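Local coordinates for protein N-alpha-acetyltransferase 35, NatC auxiliary subunit (Saccharomyces cerevisiae, PDB 6YGA) that serves as the auxiliary subunit of the NatC N-terminal acetyltransferase, which acetylates the N-terminal methionine of the L-A virus Gag protein, and supports L-A and M virus propagation, at residues W103-Y107 with Q334-I338; Y119-L123 with S135-T139; I142-V147 with I206-Y210; L215-M219 with I260-L266; H222-I226 with N253-V257. All coordinates share one frame; numbering follows the deposited sequence.

Interactions 2 to 5 lie on the same side of the chain's centre, whereas interaction 1, about 10 Å from that centre (centre to centre), joins the C-terminal part of helix 85-104 and the loop after it to the start of helix 337-347. Interactions 4 and 5 share helix 215-231 and touch through Met219 and Val257; interaction 3 meets both through Leu207. Interactions 2 and 3 are coupled through Trp137 and Tyr144. Interaction 2, an aromatic pair, is the buried contact; the other four are partly buried. Interaction 1 is polar and water-bridged beside the N-alpha-acetyltransferase 30 chain, and interactions 3 and 4 are apolar. Interaction 5, an antiparallel helix pair, adds a histidine ring facing a serine methylene.

Interaction 1: W103-Y107 with Q334-I338; sequences WLNDY and QRHVI
Asn105 and His336 bring the two backbones to a CA-CA separation of 6.7 Å, where the C-terminal part of helix 85-104 and the loop after it meet the residue that precedes helix 337-347. The imidazole of His336 works at both nitrogens. Its CG is anti to the backbone N (chi1 -165°), which lets ND1 accept from Ile338 N at 3.1 Å, while NE2 reaches across to Asn105 OD1 at 3.0 Å. The second bond is weak, with an N-H...O angle of 150°. The carboxamide of Asn105 stands steeply to the ring, the planes 69° apart, and its ND2 is held by Gly299 O. This division of roles is consistent with a neutral ring protonated on NE2. The ND1 bond makes His336 the N-cap of helix 337-347, so the same ring caps one helix and makes a weak bond to the residues following another. Leu104 CB packs 3.7 Å from His336 CE1. Leu104 O receives a bond from a water at 2.8 Å, and that water in turn accepts from Val337 N, bridging the two backbones. Farther along, Gln334 NE2 lies 3.1 Å from Tyr107 OH; a second water accepts from this NE2, donates to Arg335 O and sits close to the tyrosine hydroxyl. Phe142 of the N-alpha-acetyltransferase 30 chain makes a T-shaped (edge-to-face) pair with the Tyr107 ring and also packs on Gln334.

Interaction 2: Y119-L123 with S135-T139; sequences YTESL and SSWCT
Tyr119 and Trp137 form the aromatic part of the contact, a T-shaped (edge-to-face) pair. The tyrosine turns its edge to the six-membered ring of the indole, with centroids 4.8 Å apart and planes at 67°. Its CD1 is the leading atom, 3.5 Å from Trp137 CZ2 and displaced toward the rim of the indole face. The opposite face of the indole carries Ser135 CB, so the ring lies between a tyrosine edge and a serine methylene. Trp137 has its CG between its own backbone N and carbonyl carbon (chi1 60°), a setting that directs the ring at helix 118-129. Van der Waals contacts follow at the indole rim: Ser122 OG lies near the ring plane, 3.9 Å from Trp137 CE3, and the apolar Leu123 CB is 4.4 Å from Trp137 CZ3. Polar contacts are slighter. Ser136 OG lies 3.2 Å from Ser122 O, a weak and unsettled bond; Ser136 OG also hydrogen-bonds with Ser126 OG. The indole N-H is bonded outside the two segments: Trp137 NE1 to Tyr144 O on helix 142-167. The loop that links these two helices is thus tied back onto the first by its tryptophan. The chemistry implies an attachment carried mostly by aromatic burial, with the indole nitrogen satisfied by the next helix and the weak Ser136 OG to Ser122 O bond adding little directional grip between the two segments.

Interaction 3: I142-V147 with I206-Y210; sequences ILYDKV and ILEAY
Ile206 presents the most prominent bump of this contact: its CD1 enters the hollow between two residues one turn apart, 4.1 Å from Ile142 CG1 and 4.1 Å from Lys146 CG. The isoleucine chain is stretched (chi2 -177°), which carries CD1 out to that depth. Only the base of Lys146 takes part; its chain bends away at chi2 and its NZ makes a salt bridge with Glu202. A second protrusion is the end of Tyr210, whose OH reaches between Leu143 CD2 at 3.6 Å and Ile142 CG2 at 3.8 Å. Leu143 and Tyr210 approach from opposite directions. The surface receiving these groups is a wider turn of the helix, since Ile142 O accepts from both Lys146 N and Val147 N, a pi-type turn at the start of helix 142-167, set against the closing residues of helix 193-209 in an all-helical region. Deeper in, Val147 CG2 fits between the two residues that begin the other segment, 4.1 Å from Leu207 CD2 and 4.4 Å from Ile206 CG2. Leu207 CD2 also lies 4.5 Å from Leu143 CD2. Leu220 of helix 215-231 covers both Val147 and Leu207, and Pro85 and Val89 of helix 85-104 pack on Leu143.

Interaction 4: L215-M219 with I260-L266; sequences LHLTM and IFPQLQL
Met219, modelled as selenomethionine, lays its side chain against four residues of the 260-266 turn. CB leaves the helix in the direction of the turn and leads to CG, which rests 3.5 Å from Ile260 CG2 and 4.2 Å from Leu264 CD2. The next atom, SE, remains near the same isoleucine methyl, and it also lies above the face of the Phe261 ring, 5.2 Å from the centroid and 14° off the normal: a Met-aromatic contact at some distance. The chain bends twice (chi2 -86°, chi3 -67°), and the second bend swings CE to Leu266 CD1 at 3.6 Å, where the two side chains meet tip to tip. One turn earlier in the helix, Leu215 CB packs 3.5 Å from Leu264 CD2, while its CD1 touches Gln263 OE1 at 3.6 Å. Leu264 thereby wedges between Leu215 and His216, its CD1 lying over a face of the imidazole, 4.1 Å from His216 NE2. In the fold, the chain leaving helix 245-260 is folded over the first turn of helix 215-231, and helix 85-104 closes another side: its Ala87 packs on His216, and its Ala91 and Asp94 on Leu266.

Interaction 5: H222-I226 with N253-V257; sequences HILKI and NANSV
His222, which meets three residues of helix 245-260, accepts an intrahelical bond at its carbonyl, Ile226 N to His222 O at 2.9 Å; the matching bond opposite, Val257 N to Asn253 O, is 3.1 Å. Both lie within their own helices, and the two segments meet by packing. The short segments run antiparallel at 153°, and their axes approach to 9.6 Å. The imidazole of His222 is the centre of the arrangement. Its ND1 makes a weak hydrogen bond with Thr218 O in its own helix. Over one of its faces comes Ser256 CB, 3.9 Å from the ring centroid and 24° off the normal, a CH-pi contact. The Ser256 hydroxyl bonds to Glu252 O, and its CB supplies the contact over the face. At the ring edge stands the amide of Asn253: its CG lies in the imidazole plane, 3.7 Å from His222 CD2, and the amide plane is turned 85° from that of the ring. Nearer the backbone, Val257 CG2 sits 3.5 Å from His222 CB, the two side chains passing in opposite directions. Ile226 runs past Asn253 in a similar way, its CG1 3.6 Å from Asn253 CB. The isoleucine continues extended, which places CD1 against the backbone at Ala254. Around this pair, helix 85-104 underlies Ile223 and Ile226 through Leu97, helix 193-209 packs on Leu224 and Lys225 through Leu204, and helix 298-311 covers Ala254 with Phe300 and Ile301.

Interaction 1: W103-Y107 with Q334-I338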
# COMPACT_ATOMS: atom_id res chain seq x y z
N TRP B 103 14.46 5.29 -5.92
CA TRP B 103 13.43 6.09 -5.26
C TRP B 103 12.03 5.70 -5.73
O TRP B 103 11.15 5.43 -4.92
CB TRP B 103 13.71 7.57 -5.52
CG TRP B 103 12.63 8.52 -5.09
CD1 TRP B 103 11.82 8.40 -4.00
CD2 TRP B 103 12.25 9.73 -5.75
NE1 TRP B 103 10.95 9.47 -3.95
CE2 TRP B 103 11.20 10.30 -5.01
CE3 TRP B 103 12.70 10.39 -6.90
CZ2 TRP B 103 10.59 11.49 -5.37
CZ3 TRP B 103 12.09 11.58 -7.26
CH2 TRP B 103 11.05 12.12 -6.50
N LEU B 104 11.82 5.67 -7.05
CA LEU B 104 10.49 5.47 -7.61
C LEU B 104 10.15 4.00 -7.85
O LEU B 104 9.04 3.56 -7.53
CB LEU B 104 10.36 6.26 -8.92
CG LEU B 104 10.72 7.74 -8.84
CD1 LEU B 104 10.75 8.38 -10.22
CD2 LEU B 104 9.75 8.47 -7.93
N ASN B 105 11.08 3.24 -8.43
CA ASN B 105 10.80 1.84 -8.73
C ASN B 105 10.88 0.97 -7.49
O ASN B 105 10.03 0.09 -7.29
CB ASN B 105 11.78 1.32 -9.79
CG ASN B 105 11.59 1.98 -11.14
OD1 ASN B 105 11.78 3.19 -11.29
ND2 ASN B 105 11.23 1.18 -12.15
N ASP B 106 11.88 1.19 -6.63
CA ASP B 106 12.11 0.34 -5.47
C ASP B 106 11.58 0.94 -4.17
O ASP B 106 11.83 0.38 -3.10
CB ASP B 106 13.60 0.02 -5.34
CG ASP B 106 14.15 -0.68 -6.57
OD1 ASP B 106 13.36 -1.26 -7.34
OD2 ASP B 106 15.39 -0.66 -6.76
N TYR B 107 10.87 2.07 -4.25
CA TYR B 107 10.16 2.65 -3.10
C TYR B 107 11.11 3.06 -1.98
O TYR B 107 10.79 2.94 -0.79
CB TYR B 107 9.10 1.68 -2.56
CG TYR B 107 8.15 1.14 -3.61
CD1 TYR B 107 7.00 1.84 -3.96
CD2 TYR B 107 8.38 -0.08 -4.22
CE1 TYR B 107 6.12 1.35 -4.90
CE2 TYR B 107 7.51 -0.59 -5.17
CZ TYR B 107 6.38 0.13 -5.51
OH TYR B 107 5.51 -0.36 -6.45
N GLN B 334 1.47 -4.84 -10.79
CA GLN B 334 1.36 -3.46 -10.34
C GLN B 334 2.19 -2.54 -11.22
O GLN B 334 3.39 -2.75 -11.39
CB GLN B 334 1.80 -3.35 -8.88
CG GLN B 334 1.64 -1.97 -8.28
CD GLN B 334 1.79 -1.97 -6.77
OE1 GLN B 334 1.25 -2.83 -6.08
NE2 GLN B 334 2.53 -1.00 -6.25
N ARG B 335 1.54 -1.52 -11.77
CA ARG B 335 2.21 -0.57 -12.65
C ARG B 335 3.11 0.37 -11.86
O ARG B 335 2.96 0.54 -10.64
CB ARG B 335 1.20 0.24 -13.46
CG ARG B 335 0.41 -0.57 -14.48
CD ARG B 335 1.28 -0.99 -15.65
NE ARG B 335 0.50 -1.69 -16.68
CZ ARG B 335 1.00 -2.11 -17.84
NH1 ARG B 335 2.28 -1.90 -18.13
NH2 ARG B 335 0.23 -2.73 -18.71
N HIS B 336 4.04 1.00 -12.57
CA HIS B 336 4.91 2.00 -11.96
C HIS B 336 4.08 3.11 -11.33
O HIS B 336 3.00 3.46 -11.82
CB HIS B 336 5.85 2.57 -13.02
CG HIS B 336 7.01 3.34 -12.47
ND1 HIS B 336 6.90 4.65 -12.04
CD2 HIS B 336 8.30 2.99 -12.27
CE1 HIS B 336 8.07 5.07 -11.61
NE2 HIS B 336 8.94 4.09 -11.73
N VAL B 337 4.56 3.64 -10.20
CA VAL B 337 3.77 4.59 -9.43
C VAL B 337 3.51 5.87 -10.22
O VAL B 337 2.43 6.46 -10.13
CB VAL B 337 4.46 4.89 -8.08
CG1 VAL B 337 5.85 5.47 -8.28
CG2 VAL B 337 3.60 5.81 -7.22
N ILE B 338 4.48 6.30 -11.03
CA ILE B 338 4.27 7.49 -11.86
C ILE B 338 3.11 7.26 -12.82
O ILE B 338 2.23 8.11 -12.98
CB ILE B 338 5.56 7.85 -12.62
CG1 ILE B 338 6.68 8.25 -11.64
CG2 ILE B 338 5.30 8.98 -13.60
CD1 ILE B 338 6.40 9.51 -10.86
O HOH W 1 6.82 2.24 -8.69
O HOH W 2 4.05 0.96 -7.98

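Interaction 2: Y119-L123 with S135-T139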
# COMPACT_ATOMS: atom_id res chain seq x y z
N TYR B 119 25.50 17.33 -4.84
CA TYR B 119 25.27 18.33 -5.88
C TYR B 119 23.81 18.77 -5.91
O TYR B 119 23.53 19.96 -6.08
CB TYR B 119 25.70 17.78 -7.24
CG TYR B 119 27.19 17.56 -7.37
CD1 TYR B 119 28.03 18.61 -7.72
CD2 TYR B 119 27.75 16.32 -7.13
CE1 TYR B 119 29.39 18.42 -7.84
CE2 TYR B 119 29.11 16.12 -7.24
CZ TYR B 119 29.93 17.17 -7.60
OH TYR B 119 31.29 16.99 -7.71
N THR B 120 22.88 17.83 -5.75
CA THR B 120 21.47 18.19 -5.71
C THR B 120 21.16 19.03 -4.48
O THR B 120 20.34 19.96 -4.54
CB THR B 120 20.59 16.94 -5.74
OG1 THR B 120 20.80 16.18 -4.54
CG2 THR B 120 20.93 16.07 -6.94
N GLU B 121 21.79 18.72 -3.35
CA GLU B 121 21.65 19.55 -2.16
C GLU B 121 22.18 20.95 -2.42
O GLU B 121 21.57 21.94 -1.99
CB GLU B 121 22.37 18.90 -0.97
CG GLU B 121 21.94 19.40 0.41
CD GLU B 121 22.66 20.67 0.85
OE1 GLU B 121 23.61 21.09 0.16
OE2 GLU B 121 22.26 21.24 1.89
N SER B 122 23.31 21.06 -3.12
CA SER B 122 23.92 22.36 -3.37
C SER B 122 23.04 23.21 -4.28
O SER B 122 22.82 24.40 -4.01
CB SER B 122 25.31 22.18 -3.97
OG SER B 122 25.98 23.42 -4.10
N LEU B 123 22.52 22.61 -5.35
CA LEU B 123 21.66 23.36 -6.27
C LEU B 123 20.36 23.78 -5.60
O LEU B 123 19.93 24.94 -5.73
CB LEU B 123 21.38 22.52 -7.52
CG LEU B 123 20.30 23.04 -8.48
CD1 LEU B 123 20.59 24.47 -8.93
CD2 LEU B 123 20.16 22.12 -9.69
N SER B 135 24.32 26.39 -12.15
CA SER B 135 24.92 25.60 -11.08
C SER B 135 25.34 26.48 -9.90
O SER B 135 25.60 27.67 -10.06
CB SER B 135 26.13 24.82 -11.61
OG SER B 135 27.18 25.69 -11.99
N SER B 136 25.38 25.87 -8.72
CA SER B 136 25.71 26.58 -7.48
C SER B 136 27.17 26.41 -7.09
O SER B 136 27.57 26.87 -6.01
CB SER B 136 24.81 26.09 -6.34
OG SER B 136 23.47 25.96 -6.78
N TRP B 137 27.98 25.77 -7.93
CA TRP B 137 29.38 25.51 -7.64
C TRP B 137 30.24 25.88 -8.85
O TRP B 137 29.82 25.69 -10.00
CB TRP B 137 29.60 24.04 -7.27
CG TRP B 137 29.20 23.08 -8.36
CD1 TRP B 137 29.97 22.65 -9.40
CD2 TRP B 137 27.93 22.43 -8.51
NE1 TRP B 137 29.25 21.78 -10.19
CE2 TRP B 137 28.00 21.63 -9.66
CE3 TRP B 137 26.73 22.45 -7.77
CZ2 TRP B 137 26.92 20.86 -10.10
CZ3 TRP B 137 25.67 21.69 -8.21
CH2 TRP B 137 25.77 20.90 -9.36
N CYS B 138 31.43 26.41 -8.58
CA CYS B 138 32.38 26.81 -9.62
C CYS B 138 33.67 26.01 -9.41
O CYS B 138 34.43 26.29 -8.48
CB CYS B 138 32.66 28.31 -9.57
SG CYS B 138 31.26 29.36 -10.03
N THR B 139 33.90 25.03 -10.28
CA THR B 139 35.12 24.22 -10.23
C THR B 139 36.16 24.65 -11.25
O THR B 139 37.33 24.28 -11.10
CB THR B 139 34.79 22.74 -10.45
OG1 THR B 139 34.67 22.48 -11.86
CG2 THR B 139 33.49 22.37 -9.75

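Interaction 3: I142-V147 with I206-Y210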
# COMPACT_ATOMS: atom_id res chain seq x y z
N ILE B 142 34.77 22.20 -17.22
CA ILE B 142 33.53 22.34 -17.97
C ILE B 142 32.59 21.17 -17.73
O ILE B 142 31.37 21.30 -17.87
CB ILE B 142 33.85 22.52 -19.47
CG1 ILE B 142 32.69 23.23 -20.17
CG2 ILE B 142 34.13 21.18 -20.14
CD1 ILE B 142 32.40 24.61 -19.60
N LEU B 143 33.14 20.01 -17.37
CA LEU B 143 32.29 18.84 -17.14
C LEU B 143 31.52 18.97 -15.83
O LEU B 143 30.34 18.59 -15.76
CB LEU B 143 33.16 17.58 -17.15
CG LEU B 143 33.94 17.35 -18.44
CD1 LEU B 143 34.91 16.20 -18.27
CD2 LEU B 143 33.00 17.10 -19.61
N TYR B 144 32.15 19.53 -14.80
CA TYR B 144 31.49 19.70 -13.51
C TYR B 144 30.53 20.88 -13.51
O TYR B 144 29.42 20.78 -12.99
CB TYR B 144 32.52 19.87 -12.40
CG TYR B 144 33.20 18.59 -11.97
CD1 TYR B 144 34.32 18.12 -12.64
CD2 TYR B 144 32.73 17.86 -10.88
CE1 TYR B 144 34.95 16.95 -12.25
CE2 TYR B 144 33.35 16.69 -10.49
CZ TYR B 144 34.46 16.24 -11.17
OH TYR B 144 35.08 15.08 -10.78
N ASP B 145 30.93 22.00 -14.10
CA ASP B 145 30.16 23.24 -13.96
C ASP B 145 28.99 23.30 -14.94
O ASP B 145 27.91 23.79 -14.58
CB ASP B 145 31.08 24.45 -14.15
CG ASP B 145 32.26 24.45 -13.19
OD1 ASP B 145 32.64 23.36 -12.73
OD2 ASP B 145 32.79 25.54 -12.89
N LYS B 146 29.18 22.82 -16.17
CA LYS B 146 28.16 22.93 -17.20
C LYS B 146 27.44 21.62 -17.47
O LYS B 146 26.20 21.57 -17.45
CB LYS B 146 28.79 23.45 -18.51
CG LYS B 146 28.05 24.64 -19.12
CD LYS B 146 26.61 24.28 -19.48
CE LYS B 146 25.77 25.50 -19.82
NZ LYS B 146 24.39 25.12 -20.25
N VAL B 147 28.17 20.53 -17.74
CA VAL B 147 27.53 19.26 -18.06
C VAL B 147 26.84 18.68 -16.83
O VAL B 147 25.65 18.36 -16.86
CB VAL B 147 28.55 18.28 -18.64
CG1 VAL B 147 27.90 16.93 -18.93
CG2 VAL B 147 29.17 18.85 -19.90
N ILE B 206 28.34 20.37 -26.03
CA ILE B 206 29.70 20.36 -25.51
C ILE B 206 30.31 18.97 -25.67
O ILE B 206 31.49 18.83 -26.01
CB ILE B 206 29.73 20.84 -24.05
CG1 ILE B 206 29.32 22.31 -23.95
CG2 ILE B 206 31.11 20.62 -23.42
CD1 ILE B 206 29.40 22.88 -22.55
N LEU B 207 29.51 17.93 -25.43
CA LEU B 207 30.01 16.56 -25.58
C LEU B 207 30.26 16.21 -27.04
O LEU B 207 31.16 15.43 -27.35
CB LEU B 207 29.03 15.57 -24.95
CG LEU B 207 28.67 15.82 -23.48
CD1 LEU B 207 27.75 14.73 -22.95
CD2 LEU B 207 29.93 15.94 -22.62
N GLU B 208 29.46 16.78 -27.96
CA GLU B 208 29.71 16.57 -29.38
C GLU B 208 31.06 17.14 -29.79
O GLU B 208 31.74 16.59 -30.66
CB GLU B 208 28.60 17.20 -30.22
CG GLU B 208 27.18 16.92 -29.74
CD GLU B 208 26.60 15.62 -30.28
OE1 GLU B 208 27.36 14.83 -30.88
OE2 GLU B 208 25.38 15.41 -30.13
N ALA B 209 31.46 18.26 -29.18
CA ALA B 209 32.69 18.93 -29.58
C ALA B 209 33.92 18.08 -29.31
O ALA B 209 34.95 18.24 -29.98
CB ALA B 209 32.82 20.28 -28.87
N TYR B 210 33.84 17.17 -28.33
CA TYR B 210 34.98 16.33 -27.98
C TYR B 210 35.37 15.44 -29.15
O TYR B 210 34.56 14.65 -29.64
CB TYR B 210 34.65 15.49 -26.75
CG TYR B 210 34.91 16.21 -25.44
CD1 TYR B 210 34.29 17.42 -25.15
CD2 TYR B 210 35.77 15.67 -24.49
CE1 TYR B 210 34.52 18.08 -23.96
CE2 TYR B 210 36.01 16.33 -23.29
CZ TYR B 210 35.38 17.53 -23.03
OH TYR B 210 35.61 18.18 -21.85

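Interaction 4: L215-M219 with I260-L266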
# COMPACT_ATOMS: atom_id res chain seq x y z
N LEU B 215 34.10 5.12 -24.13
CA LEU B 215 32.88 4.52 -23.60
C LEU B 215 32.26 5.40 -22.52
O LEU B 215 31.03 5.49 -22.42
CB LEU B 215 33.17 3.12 -23.07
CG LEU B 215 33.15 1.97 -24.07
CD1 LEU B 215 33.31 0.63 -23.35
CD2 LEU B 215 31.87 1.98 -24.88
N HIS B 216 33.09 6.06 -21.71
CA HIS B 216 32.57 6.98 -20.71
C HIS B 216 31.84 8.15 -21.37
O HIS B 216 30.81 8.61 -20.87
CB HIS B 216 33.70 7.50 -19.82
CG HIS B 216 34.28 6.45 -18.91
ND1 HIS B 216 35.22 5.53 -19.33
CD2 HIS B 216 34.06 6.19 -17.60
CE1 HIS B 216 35.55 4.75 -18.32
NE2 HIS B 216 34.86 5.13 -17.26
N LEU B 217 32.36 8.64 -22.50
CA LEU B 217 31.70 9.73 -23.20
C LEU B 217 30.36 9.29 -23.78
O LEU B 217 29.37 10.02 -23.69
CB LEU B 217 32.61 10.27 -24.31
CG LEU B 217 32.05 11.46 -25.09
CD1 LEU B 217 31.99 12.70 -24.22
CD2 LEU B 217 32.88 11.70 -26.34
N THR B 218 30.32 8.09 -24.38
CA THR B 218 29.05 7.56 -24.87
C THR B 218 28.04 7.43 -23.73
O THR B 218 26.86 7.76 -23.90
CB THR B 218 29.28 6.21 -25.54
OG1 THR B 218 30.38 6.30 -26.45
CG2 THR B 218 28.04 5.78 -26.31
N MSE B 219 28.49 6.95 -22.57
CA MSE B 219 27.65 6.85 -21.38
C MSE B 219 27.02 8.19 -21.02
O MSE B 219 25.82 8.28 -20.76
CB MSE B 219 28.47 6.34 -20.20
CG MSE B 219 28.45 4.83 -20.04
SE MSE B 219 26.91 4.25 -18.99
CE MSE B 219 27.43 5.02 -17.27
N ILE B 260 26.40 -1.23 -22.16
CA ILE B 260 27.66 -0.57 -21.85
C ILE B 260 28.13 -0.92 -20.44
O ILE B 260 29.33 -0.99 -20.19
CB ILE B 260 27.51 0.95 -22.04
CG1 ILE B 260 27.27 1.29 -23.52
CG2 ILE B 260 28.74 1.68 -21.56
CD1 ILE B 260 27.24 2.78 -23.80
N PHE B 261 27.19 -1.15 -19.51
CA PHE B 261 27.53 -1.44 -18.12
C PHE B 261 28.60 -2.51 -17.93
O PHE B 261 29.56 -2.27 -17.19
CB PHE B 261 26.27 -1.81 -17.34
CG PHE B 261 25.57 -0.65 -16.71
CD1 PHE B 261 26.22 0.15 -15.79
CD2 PHE B 261 24.26 -0.36 -17.04
CE1 PHE B 261 25.58 1.22 -15.20
CE2 PHE B 261 23.61 0.71 -16.46
CZ PHE B 261 24.27 1.51 -15.54
N PRO B 262 28.50 -3.71 -18.54
CA PRO B 262 29.54 -4.71 -18.28
C PRO B 262 30.91 -4.31 -18.79
O PRO B 262 31.92 -4.83 -18.29
CB PRO B 262 29.01 -5.96 -19.00
CG PRO B 262 28.14 -5.43 -20.07
CD PRO B 262 27.47 -4.23 -19.46
N GLN B 263 30.99 -3.38 -19.75
CA GLN B 263 32.26 -3.12 -20.42
C GLN B 263 33.18 -2.19 -19.65
O GLN B 263 34.38 -2.18 -19.91
CB GLN B 263 32.01 -2.55 -21.82
CG GLN B 263 31.16 -3.42 -22.72
CD GLN B 263 31.32 -3.08 -24.19
OE1 GLN B 263 32.37 -2.61 -24.63
NE2 GLN B 263 30.26 -3.30 -24.97
N LEU B 264 32.65 -1.42 -18.70
CA LEU B 264 33.47 -0.45 -17.99
C LEU B 264 33.10 -0.42 -16.51
O LEU B 264 32.02 -0.87 -16.10
CB LEU B 264 33.32 0.95 -18.60
CG LEU B 264 31.93 1.59 -18.66
CD1 LEU B 264 31.73 2.54 -17.51
CD2 LEU B 264 31.79 2.32 -19.97
N GLN B 265 34.02 0.12 -15.72
CA GLN B 265 33.89 0.21 -14.28
C GLN B 265 33.77 1.68 -13.88
O GLN B 265 34.55 2.51 -14.35
CB GLN B 265 35.10 -0.43 -13.59
CG GLN B 265 34.86 -0.89 -12.16
CD GLN B 265 33.97 -2.12 -12.09
OE1 GLN B 265 33.74 -2.79 -13.10
NE2 GLN B 265 33.47 -2.42 -10.90
N LEU B 266 32.80 1.98 -13.02
CA LEU B 266 32.50 3.34 -12.61
C LEU B 266 32.73 3.51 -11.12
O LEU B 266 32.28 2.68 -10.32
CB LEU B 266 31.05 3.70 -12.94
CG LEU B 266 30.68 3.81 -14.41
CD1 LEU B 266 29.24 3.40 -14.60
CD2 LEU B 266 30.92 5.22 -14.90

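Interaction 5: H222-I226 with N253-V257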
# COMPACT_ATOMS: atom_id res chain seq x y z
N HIS B 222 24.29 9.32 -23.42
CA HIS B 222 23.02 8.62 -23.21
C HIS B 222 22.35 9.07 -21.92
O HIS B 222 21.12 9.21 -21.87
CB HIS B 222 23.23 7.11 -23.21
CG HIS B 222 23.38 6.51 -24.57
ND1 HIS B 222 24.56 5.93 -25.00
CD2 HIS B 222 22.50 6.39 -25.59
CE1 HIS B 222 24.40 5.48 -26.24
NE2 HIS B 222 23.16 5.75 -26.62
N ILE B 223 23.14 9.29 -20.87
CA ILE B 223 22.59 9.78 -19.61
C ILE B 223 21.90 11.13 -19.82
O ILE B 223 20.78 11.36 -19.35
CB ILE B 223 23.69 9.88 -18.54
CG1 ILE B 223 24.08 8.48 -18.04
CG2 ILE B 223 23.25 10.75 -17.38
CD1 ILE B 223 25.21 8.49 -17.04
N LEU B 224 22.56 12.03 -20.56
CA LEU B 224 22.00 13.35 -20.80
C LEU B 224 20.68 13.27 -21.55
O LEU B 224 19.72 13.98 -21.21
CB LEU B 224 23.01 14.21 -21.58
CG LEU B 224 23.16 15.66 -21.13
CD1 LEU B 224 23.62 15.72 -19.70
CD2 LEU B 224 24.15 16.38 -22.01
N LYS B 225 20.59 12.41 -22.56
CA LYS B 225 19.35 12.28 -23.32
C LYS B 225 18.26 11.63 -22.48
O LYS B 225 17.08 11.95 -22.64
CB LYS B 225 19.59 11.49 -24.60
CG LYS B 225 20.51 12.16 -25.61
CD LYS B 225 20.61 11.33 -26.88
CE LYS B 225 21.41 12.04 -27.95
NZ LYS B 225 21.48 11.26 -29.22
N ILE B 226 18.63 10.69 -21.60
CA ILE B 226 17.66 10.08 -20.70
C ILE B 226 17.04 11.15 -19.80
O ILE B 226 15.82 11.20 -19.61
CB ILE B 226 18.32 8.96 -19.87
CG1 ILE B 226 18.53 7.71 -20.73
CG2 ILE B 226 17.48 8.62 -18.65
CD1 ILE B 226 19.14 6.55 -19.96
N ASN B 253 17.73 4.55 -25.22
CA ASN B 253 18.94 4.96 -24.50
C ASN B 253 19.18 4.10 -23.27
O ASN B 253 20.33 3.80 -22.93
CB ASN B 253 18.84 6.43 -24.12
CG ASN B 253 18.93 7.35 -25.33
OD1 ASN B 253 18.35 7.07 -26.37
ND2 ASN B 253 19.68 8.43 -25.19
N ALA B 254 18.11 3.68 -22.59
CA ALA B 254 18.28 2.78 -21.45
C ALA B 254 18.83 1.43 -21.90
O ALA B 254 19.64 0.82 -21.20
CB ALA B 254 16.95 2.61 -20.71
N ASN B 255 18.39 0.95 -23.07
CA ASN B 255 18.91 -0.31 -23.58
C ASN B 255 20.38 -0.20 -23.97
O ASN B 255 21.16 -1.13 -23.74
CB ASN B 255 18.08 -0.78 -24.78
CG ASN B 255 16.88 -1.61 -24.37
OD1 ASN B 255 16.95 -2.41 -23.44
ND2 ASN B 255 15.76 -1.42 -25.06
N SER B 256 20.77 0.93 -24.57
CA SER B 256 22.17 1.10 -24.97
C SER B 256 23.09 1.16 -23.76
O SER B 256 24.19 0.61 -23.78
CB SER B 256 22.32 2.37 -25.82
OG SER B 256 21.49 2.31 -26.96
N VAL B 257 22.64 1.81 -22.68
CA VAL B 257 23.46 1.90 -21.47
C VAL B 257 23.63 0.53 -20.84
O VAL B 257 24.71 0.20 -20.33
CB VAL B 257 22.84 2.91 -20.49
CG1 VAL B 257 23.58 2.90 -19.17
CG2 VAL B 257 22.86 4.30 -21.09